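PDB 4OVK: periplasmic binding protein from Veillonella parvula, which probably captures a solute, perhaps an iron complex or cobalamin as relatives do, and hands it to an ABC transporter for import. Local coordinates for residues I39-I44 / E134-G139; Y46-S51 / E151-L156; M288-G293 / N302-R307. One frame throughout, in Å; residues are numbered along the deposited sequence. Where two conformers were deposited one is given.

Contacts 1 and 2 lie on one helix, 41-49, with centres about 11 Å apart. In contact 1 its start meets helix 133-147. In contact 2 its end meets helix 150-170, the next helix in the chain. Contact 3 is about 22 Å from each of them, measured between centres, and touches neither; its nearest atoms are about 9 Å from contact 1 and about 12 Å from contact 2. Two helices bridge the gap. Helix 306-318 starts in contact 3, and its F313 and F317 reach L156 of contact 2. Helix 150-170 brings F167 against K290. A triethylene glycol, probably from the crystallisation liquor, lies about 3 Å from the K290 side chain.

Contact 1: I39-I44 / E134-G139; sequences IPWTSI and EDIQNG
I44 and I136 mark the closest approach of the two backbones, with their CA atoms 8.7 Å apart, a spacing wide enough for side chains to fill. W41 is the largest contributor. Its CG is anti to the carbonyl carbon (chi1 -74°), and the six-membered part of the indole lies against helix 133-147 at D135, I136 and G139. CH2 of W41 comes 3.5 Å from CA of G139. A side chain on G139 would have no room, because a CB there would run into this ring carbon. The carbonyl of D135 meets the ring at its edge, with O 4.0 Å from W41 CH2. I136 O is also near, 3.7 Å from the same CH2, at an oblique angle to the ring.

I44 lies over one face of the indole. Its CD1 sits 3.5 Å above the ring plane, near the ring centre, so the indole is supported from its own helix. I136 closes the group. Its CD1 is 4.0 Å from CD1 of I44 and equally far from CZ2 of W41. The two isoleucine side chains cross at about a right angle. Within 39-44, S43 OG donates a hydrogen bond to P40 O (2.8 Å).

L143 and I140 of helix 133-147 continue this apolar core. L143, one turn beyond G139, touches W41 and I44, and I140 touches I44. T42 packs on A62 of helix 60-67. Helices 41-49 and 133-147 follow strands 34-36 and 125-128, which flank strand 104-108 in one parallel sheet.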
loop_
_atom_site.group_PDB
_atom_site.type_symbol
_atom_site.label_atom_id
_atom_site.label_comp_id
_atom_site.label_asym_id
_atom_site.label_seq_id
_atom_site.Cartn_x
_atom_site.Cartn_y
_atom_site.Cartn_z
ATOM N N ILE A 39 7.866 -4.018 5.779
ATOM C CA ILE A 39 6.826 -4.954 5.340
ATOM C C ILE A 39 6.353 -4.700 3.897
ATOM O O ILE A 39 6.322 -5.630 3.096
ATOM C CB ILE A 39 5.644 -5.002 6.326
ATOM C CG1 ILE A 39 6.109 -5.550 7.688
ATOM C CG2 ILE A 39 4.522 -5.869 5.763
ATOM C CD1 ILE A 39 5.129 -5.308 8.815
ATOM N N PRO A 40 5.993 -3.452 3.553
ATOM C CA PRO A 40 5.496 -3.226 2.179
ATOM C C PRO A 40 6.560 -3.301 1.075
ATOM O O PRO A 40 6.232 -3.379 -0.124
ATOM C CB PRO A 40 4.920 -1.800 2.232
ATOM C CG PRO A 40 5.436 -1.182 3.470
ATOM C CD PRO A 40 5.888 -2.253 4.408
ATOM N N TRP A 41 7.824 -3.243 1.470
ATOM C CA TRP A 41 8.908 -3.135 0.500
ATOM C C TRP A 41 9.247 -4.437 -0.215
ATOM O O TRP A 41 9.981 -4.406 -1.201
ATOM C CB TRP A 41 10.133 -2.422 1.131
ATOM C CG TRP A 41 9.805 -0.959 1.233
ATOM C CD1 TRP A 41 9.046 -0.349 2.201
ATOM C CD2 TRP A 41 10.107 0.053 0.265
ATOM N NE1 TRP A 41 8.902 0.988 1.910
ATOM C CE2 TRP A 41 9.543 1.259 0.728
ATOM C CE3 TRP A 41 10.832 0.065 -0.933
ATOM C CZ2 TRP A 41 9.665 2.462 0.029
ATOM C CZ3 TRP A 41 10.946 1.267 -1.634
ATOM C CH2 TRP A 41 10.355 2.443 -1.151
ATOM N N THR A 42 8.709 -5.572 0.241
ATOM C CA THR A 42 8.876 -6.823 -0.506
ATOM C C THR A 42 8.135 -6.698 -1.831
ATOM O O THR A 42 8.690 -6.937 -2.895
ATOM C CB THR A 42 8.437 -8.052 0.305
ATOM O OG1 THR A 42 9.416 -8.315 1.308
ATOM C CG2 THR A 42 8.309 -9.292 -0.576
ATOM N N SER A 43 6.883 -6.251 -1.763
ATOM C CA SER A 43 6.122 -6.022 -2.993
ATOM C C SER A 43 6.759 -4.932 -3.874
ATOM O O SER A 43 6.696 -4.996 -5.100
ATOM C CB SER A 43 4.658 -5.695 -2.653
ATOM O OG SER A 43 4.527 -4.441 -2.031
ATOM N N ILE A 44 7.374 -3.928 -3.258
ATOM C CA ILE A 44 7.991 -2.861 -4.035
ATOM C C ILE A 44 9.263 -3.334 -4.754
ATOM O O ILE A 44 9.499 -2.977 -5.904
ATOM C CB ILE A 44 8.235 -1.578 -3.205
ATOM C CG1 ILE A 44 6.895 -1.055 -2.653
ATOM C CG2 ILE A 44 8.885 -0.521 -4.088
ATOM C CD1 ILE A 44 7.012 0.037 -1.599
ATOM N N GLU A 134 6.252 10.612 -1.340
ATOM C CA GLU A 134 7.592 10.940 -1.875
ATOM C C GLU A 134 8.634 9.904 -1.445
ATOM O O GLU A 134 9.545 9.583 -2.212
ATOM C CB GLU A 134 8.063 12.341 -1.466
ATOM C CG GLU A 134 9.186 12.879 -2.361
ATOM C CD GLU A 134 9.881 14.128 -1.819
ATOM O OE1 GLU A 134 9.358 14.745 -0.863
ATOM O OE2 GLU A 134 10.955 14.505 -2.359
ATOM N N ASP A 135 8.494 9.391 -0.221
ATOM C CA ASP A 135 9.361 8.320 0.291
ATOM C C ASP A 135 9.282 7.068 -0.577
ATOM O O ASP A 135 10.301 6.407 -0.804
ATOM C CB ASP A 135 8.993 7.957 1.744
ATOM C CG ASP A 135 9.394 9.039 2.755
ATOM O OD1 ASP A 135 10.226 9.908 2.421
ATOM O OD2 ASP A 135 8.876 9.006 3.896
ATOM N N ILE A 136 8.081 6.741 -1.059
ATOM C CA ILE A 136 7.928 5.624 -1.992
ATOM C C ILE A 136 8.749 5.882 -3.273
ATOM O O ILE A 136 9.506 5.019 -3.700
ATOM C CB ILE A 136 6.453 5.322 -2.357
ATOM C CG1 ILE A 136 5.594 5.032 -1.105
ATOM C CG2 ILE A 136 6.385 4.146 -3.322
ATOM C CD1 ILE A 136 5.875 3.708 -0.414
ATOM N N GLN A 137 8.602 7.065 -3.869
ATOM C CA GLN A 137 9.303 7.382 -5.119
ATOM C C GLN A 137 10.832 7.383 -4.955
ATOM O O GLN A 137 11.546 6.810 -5.779
ATOM C CB GLN A 137 8.827 8.727 -5.679
ATOM C CG GLN A 137 7.393 8.717 -6.193
ATOM C CD GLN A 137 6.879 10.117 -6.482
ATOM O OE1 GLN A 137 7.639 10.994 -6.896
ATOM N NE2 GLN A 137 5.587 10.332 -6.260
ATOM N N ASN A 138 11.331 8.011 -3.897
ATOM C CA ASN A 138 12.777 8.026 -3.643
ATOM C C ASN A 138 13.320 6.632 -3.367
ATOM O O ASN A 138 14.425 6.287 -3.817
ATOM C CB ASN A 138 13.135 8.967 -2.489
ATOM C CG ASN A 138 12.829 10.412 -2.805
ATOM O OD1 ASN A 138 12.915 10.835 -3.961
ATOM N ND2 ASN A 138 12.469 11.182 -1.781
ATOM N N GLY A 139 12.530 5.821 -2.658
ATOM C CA GLY A 139 12.902 4.425 -2.404
ATOM C C GLY A 139 12.940 3.597 -3.682
ATOM O O GLY A 139 13.834 2.776 -3.882
#

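Contact 2: Y46-S51 / E151-L156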
loop_
_atom_site.group_PDB
_atom_site.type_symbol
_atom_site.label_atom_id
_atom_site.label_comp_id
_atom_site.label_asym_id
_atom_site.label_seq_id
_atom_site.Cartn_x
_atom_site.Cartn_y
_atom_site.Cartn_z
ATOM N N TYR A 46 9.757 -6.380 -5.724
ATOM C CA TYR A 46 9.188 -7.183 -6.800
ATOM C C TYR A 46 8.795 -6.297 -8.004
ATOM O O TYR A 46 9.089 -6.624 -9.148
ATOM C CB TYR A 46 7.984 -8.007 -6.306
ATOM C CG TYR A 46 7.265 -8.668 -7.437
ATOM C CD1 TYR A 46 7.686 -9.887 -7.930
ATOM C CD2 TYR A 46 6.192 -8.046 -8.051
ATOM C CE1 TYR A 46 7.044 -10.488 -8.999
ATOM C CE2 TYR A 46 5.530 -8.642 -9.110
ATOM C CZ TYR A 46 5.961 -9.851 -9.583
ATOM O OH TYR A 46 5.320 -10.433 -10.652
ATOM N N ALA A 47 8.118 -5.187 -7.742
ATOM C CA ALA A 47 7.656 -4.304 -8.792
ATOM C C ALA A 47 8.813 -3.695 -9.593
ATOM O O ALA A 47 8.756 -3.630 -10.810
ATOM C CB ALA A 47 6.800 -3.207 -8.199
ATOM N N VAL A 48 9.863 -3.259 -8.907
ATOM C CA VAL A 48 10.994 -2.648 -9.587
ATOM C C VAL A 48 11.759 -3.681 -10.423
ATOM O O VAL A 48 12.127 -3.399 -11.555
ATOM C CB VAL A 48 11.939 -1.949 -8.584
ATOM C CG1 VAL A 48 13.151 -1.379 -9.308
ATOM C CG2 VAL A 48 11.198 -0.845 -7.848
ATOM N N ASP A 49 11.971 -4.878 -9.874
ATOM C CA ASP A 49 12.702 -5.915 -10.593
ATOM C C ASP A 49 11.822 -6.653 -11.590
ATOM O O ASP A 49 12.333 -7.402 -12.412
ATOM C CB ASP A 49 13.331 -6.925 -9.612
ATOM C CG ASP A 49 14.618 -7.536 -10.143
ATOM O OD1 ASP A 49 15.325 -6.880 -10.957
ATOM O OD2 ASP A 49 14.923 -8.681 -9.737
ATOM N N GLY A 50 10.502 -6.467 -11.504
ATOM C CA GLY A 50 9.546 -7.235 -12.308
ATOM C C GLY A 50 9.646 -8.730 -12.066
ATOM O O GLY A 50 9.332 -9.532 -12.937
ATOM N N SER A 51 10.053 -9.104 -10.855
ATOM C CA SER A 51 10.447 -10.472 -10.574
ATOM C C SER A 51 10.716 -10.626 -9.092
ATOM O O SER A 51 11.154 -9.685 -8.437
ATOM C CB SER A 51 11.720 -10.815 -11.367
ATOM O OG SER A 51 12.271 -12.041 -10.967
ATOM N N GLU A 151 15.457 2.046 -15.710
ATOM C CA GLU A 151 14.343 2.346 -16.593
ATOM C C GLU A 151 13.014 1.946 -15.954
ATOM O O GLU A 151 12.077 2.728 -15.970
ATOM C CB GLU A 151 14.530 1.677 -17.951
ATOM C CG GLU A 151 15.717 2.235 -18.738
ATOM C CD GLU A 151 15.941 1.526 -20.062
ATOM O OE1 GLU A 151 16.496 2.158 -20.985
ATOM O OE2 GLU A 151 15.571 0.340 -20.183
ATOM N N GLN A 152 12.931 0.744 -15.376
ATOM C CA GLN A 152 11.696 0.321 -14.718
ATOM C C GLN A 152 11.411 1.222 -13.515
ATOM O O GLN A 152 10.279 1.628 -13.311
ATOM C CB GLN A 152 11.716 -1.156 -14.298
ATOM C CG GLN A 152 10.413 -1.613 -13.626
ATOM C CD GLN A 152 9.621 -2.666 -14.385
ATOM O OE1 GLN A 152 9.502 -2.619 -15.604
ATOM N NE2 GLN A 152 9.041 -3.612 -13.645
ATOM N N ALA A 153 12.442 1.562 -12.745
ATOM C CA ALA A 153 12.261 2.430 -11.583
ATOM C C ALA A 153 11.734 3.791 -12.019
ATOM O O ALA A 153 10.730 4.282 -11.474
ATOM C CB ALA A 153 13.572 2.563 -10.798
ATOM N N GLU A 154 12.368 4.392 -13.025
ATOM C CA GLU A 154 11.880 5.690 -13.518
ATOM C C GLU A 154 10.491 5.584 -14.161
ATOM O O GLU A 154 9.709 6.516 -14.049
ATOM C CB GLU A 154 12.880 6.359 -14.462
ATOM C CG GLU A 154 14.180 6.812 -13.790
ATOM C CD GLU A 154 14.004 7.760 -12.595
ATOM O OE1 GLU A 154 13.020 8.535 -12.539
ATOM O OE2 GLU A 154 14.880 7.742 -11.703
ATOM N N ALA A 155 10.175 4.468 -14.818
ATOM C CA ALA A 155 8.824 4.293 -15.371
ATOM C C ALA A 155 7.769 4.264 -14.257
ATOM O O ALA A 155 6.702 4.847 -14.394
ATOM C CB ALA A 155 8.747 3.049 -16.235
ATOM N N LEU A 156 8.087 3.608 -13.143
ATOM C CA LEU A 156 7.196 3.577 -11.976
ATOM C C LEU A 156 7.063 4.971 -11.358
ATOM O O LEU A 156 5.982 5.395 -11.005
ATOM C CB LEU A 156 7.708 2.587 -10.916
ATOM C CG LEU A 156 7.507 1.112 -11.235
ATOM C CD1 LEU A 156 8.375 0.223 -10.349
ATOM C CD2 LEU A 156 6.033 0.710 -11.127
#
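Q152 is the first residue of 151-156 to touch the other helix, and it makes the polar bond of the contact. Its CG is anti to the backbone N (chi1 -179°), and the chain then bends at chi2 to swing the amide over the end of helix 41-49. NE2 of Q152 donates to A47 O at 2.8 Å. The donor lies nearly along the C=O axis (171°), and A47 O is close to the plane of the amide. On the way, CG of Q152 passes 3.2 Å from V48 O. The same NE2 also bonds F317 O of helix 306-318, so one amide joins three helices. An alanine here would take this donor from both A47 O and F317 O and would probably weaken the tie between the three helices.

A153 follows at the tightest point, its CA 5.6 Å from the CA of V48. Its small side chain allows this approach; CB is 4.2 Å from V48 CG1. I140 of helix 133-147 touches both residues.

L156, one turn on, ends the contact. Its CD1 lies 3.9 Å from V48 CG2 and 4.3 Å from A47 CB. F313 and F317 pack on L156 as well.

The first helix ends in a Schellman motif. S51 N bonds Y46 O, G50 N makes a weak bond to A47 O, and G50 has positive phi. Helix 150-170 runs on towards strand 180-184 of the second parallel sheet. Such a long helix between two lobes is the hallmark of the binding proteins that serve siderophore and cobalamin transporters.

Contact 3: M288-G293 / N302-R307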
loop_
_atom_site.group_PDB
_atom_site.type_symbol
_atom_site.label_atom_id
_atom_site.label_comp_id
_atom_site.label_asym_id
_atom_site.label_seq_id
_atom_site.Cartn_x
_atom_site.Cartn_y
_atom_site.Cartn_z
HETATM N N MSE A 288 -5.399 2.952 -6.516
HETATM C CA MSE A 288 -6.288 3.219 -5.390
HETATM C C MSE A 288 -6.929 4.584 -5.520
HETATM O O MSE A 288 -8.116 4.735 -5.265
HETATM C CB MSE A 288 -5.507 3.112 -4.092
HETATM C CG MSE A 288 -6.317 3.542 -2.876
HETATM SE SE MSE A 288 -7.965 2.485 -2.647
HETATM C CE MSE A 288 -8.074 2.633 -0.690
HETATM N N MSE A 289 -6.159 5.584 -5.939
HETATM C CA MSE A 289 -6.687 6.945 -6.099
HETATM C C MSE A 289 -7.763 6.975 -7.174
HETATM O O MSE A 289 -8.807 7.638 -7.039
HETATM C CB MSE A 289 -5.553 7.901 -6.456
HETATM C CG MSE A 289 -4.577 8.002 -5.311
HETATM SE SE MSE A 289 -5.280 9.252 -3.984
HETATM C CE MSE A 289 -3.566 10.226 -3.954
ATOM N N LYS A 290 -7.539 6.211 -8.231
ATOM C CA LYS A 290 -8.516 6.101 -9.304
ATOM C C LYS A 290 -9.820 5.429 -8.870
ATOM O O LYS A 290 -10.900 5.897 -9.239
ATOM C CB LYS A 290 -7.909 5.421 -10.517
ATOM C CG LYS A 290 -7.051 6.397 -11.311
ATOM C CD LYS A 290 -6.392 5.790 -12.528
ATOM C CE LYS A 290 -5.943 6.922 -13.448
ATOM N NZ LYS A 290 -5.289 6.465 -14.703
ATOM N N TRP A 291 -9.719 4.387 -8.052
ATOM C CA TRP A 291 -10.890 3.729 -7.485
ATOM C C TRP A 291 -11.692 4.719 -6.626
ATOM O O TRP A 291 -12.907 4.860 -6.814
ATOM C CB TRP A 291 -10.466 2.498 -6.687
ATOM C CG TRP A 291 -11.562 1.721 -6.080
ATOM C CD1 TRP A 291 -12.384 0.829 -6.711
ATOM C CD2 TRP A 291 -11.966 1.742 -4.709
ATOM N NE1 TRP A 291 -13.283 0.304 -5.818
ATOM C CE2 TRP A 291 -13.036 0.840 -4.578
ATOM C CE3 TRP A 291 -11.524 2.431 -3.577
ATOM C CZ2 TRP A 291 -13.669 0.618 -3.362
ATOM C CZ3 TRP A 291 -12.153 2.215 -2.378
ATOM C CH2 TRP A 291 -13.200 1.298 -2.270
HETATM N N MSE A 292 -11.013 5.421 -5.721
HETATM C CA MSE A 292 -11.676 6.355 -4.810
HETATM C C MSE A 292 -12.317 7.488 -5.565
HETATM O O MSE A 292 -13.447 7.882 -5.266
HETATM C CB MSE A 292 -10.676 6.926 -3.806
HETATM C CG MSE A 292 -10.206 5.815 -2.872
HETATM SE SE MSE A 292 -9.002 6.567 -1.521
HETATM C CE MSE A 292 -10.267 7.906 -0.842
ATOM N N GLY A 293 -11.605 8.027 -6.544
ATOM C CA GLY A 293 -12.137 9.129 -7.366
ATOM C C GLY A 293 -13.474 8.793 -8.001
ATOM O O GLY A 293 -14.423 9.602 -7.996
ATOM N N ASN A 302 -14.022 10.989 -14.887
ATOM C CA ASN A 302 -14.794 10.257 -15.897
ATOM C C ASN A 302 -14.035 10.016 -17.186
ATOM O O ASN A 302 -14.645 9.746 -18.225
ATOM C CB ASN A 302 -16.075 11.037 -16.228
ATOM C CG ASN A 302 -15.784 12.409 -16.820
ATOM O OD1 ASN A 302 -14.630 12.848 -16.882
ATOM N ND2 ASN A 302 -16.823 13.086 -17.266
ATOM N N ASP A 303 -12.712 10.111 -17.132
ATOM C CA ASP A 303 -11.893 10.045 -18.341
ATOM C C ASP A 303 -10.833 8.943 -18.276
ATOM O O ASP A 303 -9.806 9.006 -18.966
ATOM C CB ASP A 303 -11.276 11.416 -18.635
ATOM C CG ASP A 303 -10.579 12.020 -17.435
ATOM O OD1 ASP A 303 -10.401 11.328 -16.415
ATOM O OD2 ASP A 303 -10.211 13.204 -17.509
ATOM N N TYR A 304 -11.112 7.930 -17.455
ATOM C CA TYR A 304 -10.336 6.695 -17.410
ATOM C C TYR A 304 -11.233 5.516 -17.069
ATOM O O TYR A 304 -12.332 5.684 -16.513
ATOM C CB TYR A 304 -9.189 6.775 -16.397
ATOM C CG TYR A 304 -9.614 7.042 -14.978
ATOM C CD1 TYR A 304 -10.009 6.008 -14.133
ATOM C CD2 TYR A 304 -9.616 8.339 -14.465
ATOM C CE1 TYR A 304 -10.408 6.256 -12.827
ATOM C CE2 TYR A 304 -9.996 8.591 -13.156
ATOM C CZ TYR A 304 -10.394 7.548 -12.340
ATOM O OH TYR A 304 -10.763 7.804 -11.036
ATOM N N ILE A 305 -10.769 4.331 -17.443
ATOM C CA ILE A 305 -11.425 3.072 -17.094
ATOM C C ILE A 305 -10.460 2.301 -16.199
ATOM O O ILE A 305 -9.391 1.862 -16.645
ATOM C CB ILE A 305 -11.763 2.252 -18.349
ATOM C CG1 ILE A 305 -12.680 3.058 -19.291
ATOM C CG2 ILE A 305 -12.409 0.930 -17.969
ATOM C CD1 ILE A 305 -12.829 2.429 -20.656
ATOM N N LEU A 306 -10.837 2.154 -14.935
ATOM C CA LEU A 306 -9.951 1.607 -13.911
ATOM C C LEU A 306 -9.481 0.198 -14.279
ATOM O O LEU A 306 -8.305 -0.117 -14.138
ATOM C CB LEU A 306 -10.660 1.599 -12.561
ATOM C CG LEU A 306 -9.850 0.990 -11.405
ATOM C CD1 LEU A 306 -8.488 1.664 -11.256
ATOM C CD2 LEU A 306 -10.642 1.051 -10.105
ATOM N N ARG A 307 -10.399 -0.642 -14.758
ATOM C CA ARG A 307 -10.063 -2.013 -15.138
ATOM C C ARG A 307 -8.943 -2.049 -16.189
ATOM O O ARG A 307 -8.052 -2.888 -16.121
ATOM C CB ARG A 307 -11.327 -2.719 -15.649
ATOM C CG ARG A 307 -11.138 -3.944 -16.514
ATOM C CD ARG A 307 -12.484 -4.533 -16.922
ATOM N NE ARG A 307 -13.369 -4.740 -15.775
ATOM C CZ ARG A 307 -13.554 -5.896 -15.136
ATOM N NH1 ARG A 307 -12.935 -7.003 -15.521
ATOM N NH2 ARG A 307 -14.387 -5.947 -14.104
#
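K290 lies across one face of the Y304 ring. Extended beyond CG, the lysine chain lays its methylenes along the ring, from the hydroxyl end toward CG of Y304. CB of K290 is 3.5 Å from Y304 CE1. CG of K290 makes a CH-pi contact, 3.9 Å from the ring centroid and 21° off the ring normal.

Y304 takes the less common first torsion, with CG between the backbone N and the carbonyl carbon (chi1 59°). This rotamer turns the ring toward helix 285-296. Its OH donates a short hydrogen bond to K290 O (2.6 Å), in the carbonyl plane and on a lone pair, with a C=O...donor angle of 116°. G293 leaves room for the hydroxyl: its CA is 4.1 Å from Y304 OH, and a CB there would be a tight fit.

L306, at the start of the next helix, uses both methyls. CD1 is 3.9 Å from K290 CB. CD2 is 3.7 Å from W291 CB and also meets the indole at its edge, in plane.

Beyond the ring, K290 NZ forms a salt bridge with D309 and a hydrogen bond to the bound triethylene glycol. The lysine thus divides its roles. Its backbone carbonyl and side-chain methylenes hold Y304 by a hydrogen bond and CH-pi packing, while its charge is paired farther along helix 306-318.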